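Local coordinates for protein type I modular polyketide synthase (Streptomyces albus subsp. albus, PDB 6IYT) that probably selects an ethylmalonyl extender unit from its coenzyme A thioester and loads it for chain extension, as the acyltransferase domain of a salinomycin synthase module, at residues 323-328 with 365-370; 330-335 with 361-366. One frame throughout, in Å; residues are numbered along the deposited sequence.

Interaction 1: residues 323-328 with 365-370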
loop_
_atom_site.group_PDB
_atom_site.type_symbol
_atom_site.label_atom_id
_atom_site.label_comp_id
_atom_site.label_asym_id
_atom_site.label_seq_id
_atom_site.Cartn_x
_atom_site.Cartn_y
_atom_site.Cartn_z
ATOM N N GLN A 323 8.330 -13.438 -22.613
ATOM C CA GLN A 323 8.506 -12.180 -23.387
ATOM C C GLN A 323 9.667 -11.354 -22.897
ATOM O O GLN A 323 10.228 -10.573 -23.659
ATOM C CB GLN A 323 7.245 -11.317 -23.375
ATOM C CG GLN A 323 6.108 -11.896 -24.217
ATOM C CD GLN A 323 5.031 -10.869 -24.569
ATOM O OE1 GLN A 323 5.300 -9.646 -24.697
ATOM N NE2 GLN A 323 3.809 -11.355 -24.759
ATOM N N VAL A 324 10.040 -11.517 -21.635
ATOM C CA VAL A 324 11.144 -10.741 -21.123
ATOM C C VAL A 324 12.499 -11.398 -21.401
ATOM O O VAL A 324 13.513 -10.739 -21.320
ATOM C CB VAL A 324 11.014 -10.382 -19.634
ATOM C CG1 VAL A 324 9.658 -9.759 -19.340
ATOM C CG2 VAL A 324 11.230 -11.566 -18.774
ATOM N N ASP A 325 12.515 -12.657 -21.853
ATOM C CA ASP A 325 13.807 -13.294 -22.138
ATOM C C ASP A 325 14.684 -12.553 -23.163
ATOM O O ASP A 325 15.895 -12.443 -22.969
ATOM C CB ASP A 325 13.654 -14.756 -22.516
ATOM C CG ASP A 325 13.415 -15.643 -21.301
ATOM O OD1 ASP A 325 14.030 -15.388 -20.227
ATOM O OD2 ASP A 325 12.594 -16.563 -21.400
ATOM N N PRO A 326 14.083 -12.049 -24.255
ATOM C CA PRO A 326 14.922 -11.397 -25.242
ATOM C C PRO A 326 15.562 -10.147 -24.716
ATOM O O PRO A 326 16.405 -9.556 -25.403
ATOM C CB PRO A 326 13.953 -11.061 -26.374
ATOM C CG PRO A 326 12.867 -12.062 -26.261
ATOM C CD PRO A 326 12.759 -12.416 -24.805
ATOM N N LEU A 327 15.048 -9.633 -23.607
ATOM C CA LEU A 327 15.565 -8.396 -23.032
ATOM C C LEU A 327 16.647 -8.608 -21.989
ATOM O O LEU A 327 17.187 -7.659 -21.481
ATOM C CB LEU A 327 14.444 -7.577 -22.407
ATOM C CG LEU A 327 13.333 -7.190 -23.364
ATOM C CD1 LEU A 327 12.341 -6.280 -22.658
ATOM C CD2 LEU A 327 13.905 -6.537 -24.608
ATOM N N HIS A 328 16.968 -9.856 -21.699
ATOM C CA HIS A 328 17.878 -10.208 -20.618
ATOM C C HIS A 328 19.192 -9.423 -20.688
ATOM O O HIS A 328 19.617 -8.805 -19.706
ATOM C CB HIS A 328 18.160 -11.688 -20.698
ATOM C CG HIS A 328 18.867 -12.238 -19.508
ATOM N ND1 HIS A 328 19.098 -13.588 -19.349
ATOM C CD2 HIS A 328 19.425 -11.629 -18.438
ATOM C CE1 HIS A 328 19.715 -13.790 -18.199
ATOM N NE2 HIS A 328 19.962 -12.612 -17.648
ATOM N N TYR A 365 19.413 -9.918 -10.110
ATOM C CA TYR A 365 18.155 -9.959 -9.325
ATOM C C TYR A 365 17.026 -9.199 -9.998
ATOM O O TYR A 365 15.924 -9.690 -10.065
ATOM C CB TYR A 365 18.361 -9.422 -7.936
ATOM C CG TYR A 365 17.155 -9.598 -7.076
ATOM C CD1 TYR A 365 16.912 -10.809 -6.426
ATOM C CD2 TYR A 365 16.185 -8.612 -7.008
ATOM C CE1 TYR A 365 15.745 -11.015 -5.708
ATOM C CE2 TYR A 365 14.988 -8.829 -6.343
ATOM C CZ TYR A 365 14.830 -9.972 -5.593
ATOM O OH TYR A 365 13.643 -10.199 -4.975
ATOM N N TRP A 366 17.302 -8.005 -10.503
ATOM C CA TRP A 366 16.269 -7.206 -11.106
ATOM C C TRP A 366 15.800 -7.762 -12.453
ATOM O O TRP A 366 14.613 -7.685 -12.758
ATOM C CB TRP A 366 16.676 -5.761 -11.220
ATOM C CG TRP A 366 16.843 -5.112 -9.890
ATOM C CD1 TRP A 366 18.019 -4.714 -9.317
ATOM C CD2 TRP A 366 15.836 -4.968 -8.882
ATOM N NE1 TRP A 366 17.815 -4.341 -8.022
ATOM C CE2 TRP A 366 16.492 -4.535 -7.705
ATOM C CE3 TRP A 366 14.482 -5.294 -8.818
ATOM C CZ2 TRP A 366 15.820 -4.322 -6.520
ATOM C CZ3 TRP A 366 13.789 -5.051 -7.627
ATOM C CH2 TRP A 366 14.454 -4.549 -6.507
ATOM N N PHE A 367 16.656 -8.550 -13.121
ATOM C CA PHE A 367 16.178 -9.346 -14.223
ATOM C C PHE A 367 15.220 -10.450 -13.755
ATOM O O PHE A 367 14.139 -10.588 -14.281
ATOM C CB PHE A 367 17.299 -9.973 -15.017
ATOM C CG PHE A 367 16.804 -10.901 -16.092
ATOM C CD1 PHE A 367 16.184 -10.388 -17.214
ATOM C CD2 PHE A 367 16.767 -12.258 -15.877
ATOM C CE1 PHE A 367 15.602 -11.238 -18.154
ATOM C CE2 PHE A 367 16.242 -13.133 -16.844
ATOM C CZ PHE A 367 15.645 -12.609 -17.976
ATOM N N GLU A 368 15.624 -11.225 -12.753
ATOM C CA GLU A 368 14.762 -12.291 -12.237
ATOM C C GLU A 368 13.441 -11.718 -11.726
ATOM O O GLU A 368 12.375 -12.305 -11.928
ATOM C CB GLU A 368 15.470 -13.044 -11.120
ATOM C CG GLU A 368 16.687 -13.849 -11.568
ATOM C CD GLU A 368 16.335 -14.963 -12.525
ATOM O OE1 GLU A 368 15.432 -15.778 -12.184
ATOM O OE2 GLU A 368 17.014 -15.066 -13.595
ATOM N N ASN A 369 13.505 -10.558 -11.083
ATOM C CA ASN A 369 12.287 -9.907 -10.576
ATOM C C ASN A 369 11.254 -9.645 -11.682
ATOM O O ASN A 369 10.058 -9.837 -11.459
ATOM C CB ASN A 369 12.653 -8.631 -9.855
ATOM C CG ASN A 369 11.470 -7.730 -9.614
ATOM O OD1 ASN A 369 11.129 -6.875 -10.475
ATOM N ND2 ASN A 369 10.917 -7.807 -8.434
ATOM N N CYS A 370 11.700 -9.295 -12.892
ATOM C CA CYS A 370 10.744 -9.051 -13.962
ATOM C C CYS A 370 10.493 -10.242 -14.870
ATOM O O CYS A 370 9.507 -10.272 -15.576
ATOM C CB CYS A 370 11.105 -7.829 -14.760
ATOM S SG CYS A 370 12.574 -7.953 -15.769
#
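His328 and Phe367 stack face to face, with ring centroids 3.7 Å apart and planes only 7° from parallel. CD2 of His328 sits over the middle of the phenyl ring, 3.6 Å from Phe367 CG, while Phe367 CE2 lies over the centre of the imidazole. In both residues CG is anti to the backbone N (chi1 -169° for His328, 175° for Phe367), which carries each ring out from its backbone towards the other, and the two side chains meet at about a right angle. On the same face of the phenyl ring, the His328 backbone comes down at CA, 3.5 Å from Phe367 CE1.

The rim of the phenyl ring faces oxygen. Val324 O lies in the ring plane, 3.8 Å from Phe367 CE1, and Asp325 OD1 approaches Phe367 CZ in the same plane. That carboxylate is held by a salt bridge to Arg371, one residue past the segment. In the acyltransferase domain the pairing joins the turn after the 3-10 residues Gln323 and Val324, where helix 328-334 begins, to helix 363-371.

Val324 sets both methyls against the carbonyl of Cys370, CG1 3.8 Å from Cys370 O; its apolar contact is with the ring, CG2 4.4 Å from Phe367 CE1. No hydrogen bond joins the two segments, but the Cys370 backbone bonds to that of His320.

Interaction 2: residues 330-335 with 361-366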
loop_
_atom_site.group_PDB
_atom_site.type_symbol
_atom_site.label_atom_id
_atom_site.label_comp_id
_atom_site.label_asym_id
_atom_site.label_seq_id
_atom_site.Cartn_x
_atom_site.Cartn_y
_atom_site.Cartn_z
ATOM N N ARG A 330 20.092 -6.750 -22.349
ATOM C CA ARG A 330 19.892 -5.312 -22.211
ATOM C C ARG A 330 19.630 -4.890 -20.753
ATOM O O ARG A 330 20.083 -3.863 -20.304
ATOM C CB ARG A 330 18.783 -4.829 -23.143
ATOM C CG ARG A 330 19.211 -4.837 -24.583
ATOM C CD ARG A 330 18.045 -4.705 -25.536
ATOM N NE ARG A 330 17.610 -3.329 -25.668
ATOM C CZ ARG A 330 16.652 -2.955 -26.505
ATOM N NH1 ARG A 330 16.052 -3.851 -27.253
ATOM N NH2 ARG A 330 16.313 -1.682 -26.589
ATOM N N ILE A 331 18.870 -5.713 -20.046
ATOM C CA ILE A 331 18.545 -5.393 -18.671
ATOM C C ILE A 331 19.811 -5.418 -17.824
ATOM O O ILE A 331 20.048 -4.506 -17.028
ATOM C CB ILE A 331 17.470 -6.345 -18.101
ATOM C CG1 ILE A 331 16.104 -6.015 -18.724
ATOM C CG2 ILE A 331 17.424 -6.254 -16.589
ATOM C CD1 ILE A 331 15.091 -7.160 -18.653
ATOM N N LEU A 332 20.677 -6.406 -18.046
ATOM C CA LEU A 332 21.942 -6.477 -17.268
ATOM C C LEU A 332 22.844 -5.285 -17.549
ATOM O O LEU A 332 23.429 -4.715 -16.631
ATOM C CB LEU A 332 22.689 -7.777 -17.526
ATOM C CG LEU A 332 22.007 -9.089 -17.189
ATOM C CD1 LEU A 332 22.963 -10.253 -17.379
ATOM C CD2 LEU A 332 21.459 -9.097 -15.750
ATOM N N ASP A 333 22.858 -4.817 -18.797
ATOM C CA ASP A 333 23.634 -3.660 -19.146
ATOM C C ASP A 333 23.051 -2.395 -18.529
ATOM O O ASP A 333 23.790 -1.554 -18.006
ATOM C CB ASP A 333 23.694 -3.489 -20.677
ATOM C CG ASP A 333 24.879 -4.191 -21.303
ATOM O OD1 ASP A 333 25.837 -4.564 -20.565
ATOM O OD2 ASP A 333 24.854 -4.380 -22.566
ATOM N N LEU A 334 21.728 -2.262 -18.588
ATOM C CA LEU A 334 21.051 -1.045 -18.127
ATOM C C LEU A 334 21.207 -0.863 -16.622
ATOM O O LEU A 334 21.366 0.254 -16.140
ATOM C CB LEU A 334 19.562 -1.160 -18.443
ATOM C CG LEU A 334 18.764 -0.125 -19.208
ATOM C CD1 LEU A 334 19.579 0.948 -19.912
ATOM C CD2 LEU A 334 17.840 -0.846 -20.193
ATOM N N LEU A 335 21.160 -1.968 -15.879
ATOM C CA LEU A 335 21.083 -1.931 -14.401
ATOM C C LEU A 335 22.388 -2.306 -13.708
ATOM O O LEU A 335 22.412 -2.495 -12.496
ATOM C CB LEU A 335 19.978 -2.887 -13.928
ATOM C CG LEU A 335 18.563 -2.627 -14.500
ATOM C CD1 LEU A 335 17.548 -3.507 -13.788
ATOM C CD2 LEU A 335 18.152 -1.171 -14.397
ATOM N N LEU A 361 20.511 -7.644 -4.199
ATOM C CA LEU A 361 19.617 -7.045 -5.198
ATOM C C LEU A 361 20.369 -6.378 -6.352
ATOM O O LEU A 361 20.235 -5.178 -6.575
ATOM C CB LEU A 361 18.712 -6.003 -4.533
ATOM C CG LEU A 361 17.435 -6.433 -3.836
ATOM C CD1 LEU A 361 17.325 -7.896 -3.457
ATOM C CD2 LEU A 361 17.050 -5.491 -2.699
ATOM N N ASP A 362 21.205 -7.161 -7.030
ATOM C CA ASP A 362 22.034 -6.668 -8.130
ATOM C C ASP A 362 21.284 -6.778 -9.456
ATOM O O ASP A 362 20.087 -7.093 -9.484
ATOM C CB ASP A 362 23.360 -7.471 -8.193
ATOM C CG ASP A 362 23.143 -8.995 -8.396
ATOM O OD1 ASP A 362 22.023 -9.423 -8.761
ATOM O OD2 ASP A 362 24.070 -9.794 -8.070
ATOM N N ALA A 363 21.944 -6.422 -10.545
ATOM C CA ALA A 363 21.263 -6.424 -11.868
ATOM C C ALA A 363 20.602 -7.763 -12.178
ATOM O O ALA A 363 19.498 -7.794 -12.751
ATOM C CB ALA A 363 22.220 -6.036 -12.968
ATOM N N SER A 364 21.287 -8.865 -11.852
ATOM C CA SER A 364 20.739 -10.214 -12.087
ATOM C C SER A 364 19.454 -10.428 -11.321
ATOM O O SER A 364 18.480 -11.037 -11.829
ATOM C CB SER A 364 21.757 -11.298 -11.704
ATOM O OG SER A 364 22.722 -11.435 -12.740
ATOM N N TYR A 365 19.413 -9.918 -10.110
ATOM C CA TYR A 365 18.155 -9.959 -9.325
ATOM C C TYR A 365 17.026 -9.199 -9.998
ATOM O O TYR A 365 15.924 -9.690 -10.065
ATOM C CB TYR A 365 18.361 -9.422 -7.936
ATOM C CG TYR A 365 17.155 -9.598 -7.076
ATOM C CD1 TYR A 365 16.912 -10.809 -6.426
ATOM C CD2 TYR A 365 16.185 -8.612 -7.008
ATOM C CE1 TYR A 365 15.745 -11.015 -5.708
ATOM C CE2 TYR A 365 14.988 -8.829 -6.343
ATOM C CZ TYR A 365 14.830 -9.972 -5.593
ATOM O OH TYR A 365 13.643 -10.199 -4.975
ATOM N N TRP A 366 17.302 -8.005 -10.503
ATOM C CA TRP A 366 16.269 -7.206 -11.106
ATOM C C TRP A 366 15.800 -7.762 -12.453
ATOM O O TRP A 366 14.613 -7.685 -12.758
ATOM C CB TRP A 366 16.676 -5.761 -11.220
ATOM C CG TRP A 366 16.843 -5.112 -9.890
ATOM C CD1 TRP A 366 18.019 -4.714 -9.317
ATOM C CD2 TRP A 366 15.836 -4.968 -8.882
ATOM N NE1 TRP A 366 17.815 -4.341 -8.022
ATOM C CE2 TRP A 366 16.492 -4.535 -7.705
ATOM C CE3 TRP A 366 14.482 -5.294 -8.818
ATOM C CZ2 TRP A 366 15.820 -4.322 -6.520
ATOM C CZ3 TRP A 366 13.789 -5.051 -7.627
ATOM C CH2 TRP A 366 14.454 -4.549 -6.507
#
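Ala363 packs its methyl against the end of helix 328-334: CB lies 3.6 Å from Leu335 O and 4.0 Å from Leu335 CB. The small side chain lets the backbones come close, with the CA atoms of Leu335 and Ala363 5.2 Å apart. Two leucines flank this contact in different directions. Leu335 extends its CD1 to 3.5 Å from Trp366 CB, the side chains crossing at about a right angle, so the methyl meets the root of the tryptophan and comes to its indole obliquely. Leu332 uses CD2 alone, resting 3.8 Å from Ala363 O and close to Ser364 CA, with Ser364 OG alongside. The contact is entirely van der Waals; no hydrogen bond crosses it.

Here the C-terminal end of one short helix of the acyltransferase domain abuts the first turn of another, helix 363-371. Leu335 is the first residue after helix 328-334 to leave helical geometry, its N still bonded to Ile331 O.

Asp362 is the N-cap that starts the facing helix: its OD1 accepts from Tyr365 N at 3.0 Å, the N-H pointing nearly along the C-O axis with an angle of 157° at the hydrogen. Trp366, its CG beside the backbone N (chi1 -66°), turns its indole back along the chain, where NE1 makes a weak bond to Leu361 O. Glu216 and Ile217 of helix 215-223 and Arg238 of helix 228-245 pack around that indole, while the Tyr365 hydroxyl is hydrogen-bonded to Ser349 and Glu216.

Both interactions set helix 363-371 against consecutive parts of the chain, first the turn that leads into helix 328-334, then that helix's far end. Their centres lie 8 Å apart. Interaction 1 is the more buried and rests on an aromatic stack, with carbonyl and carboxylate oxygens at the phenyl rim; interaction 2 is partly buried, made of leucine and alanine carbons against backbone and the base of Trp366, with no ring stack, reaching the surface at Ser364. Ile331 bridges them: its CD1 packs 3.7 Å from Phe367 CD1 and 3.9 Å from Cys370 SG. No hydrogen bond crosses either contact; in interaction 2 polar groups bond within the capped helix start or outward, as Arg330 to Glu245.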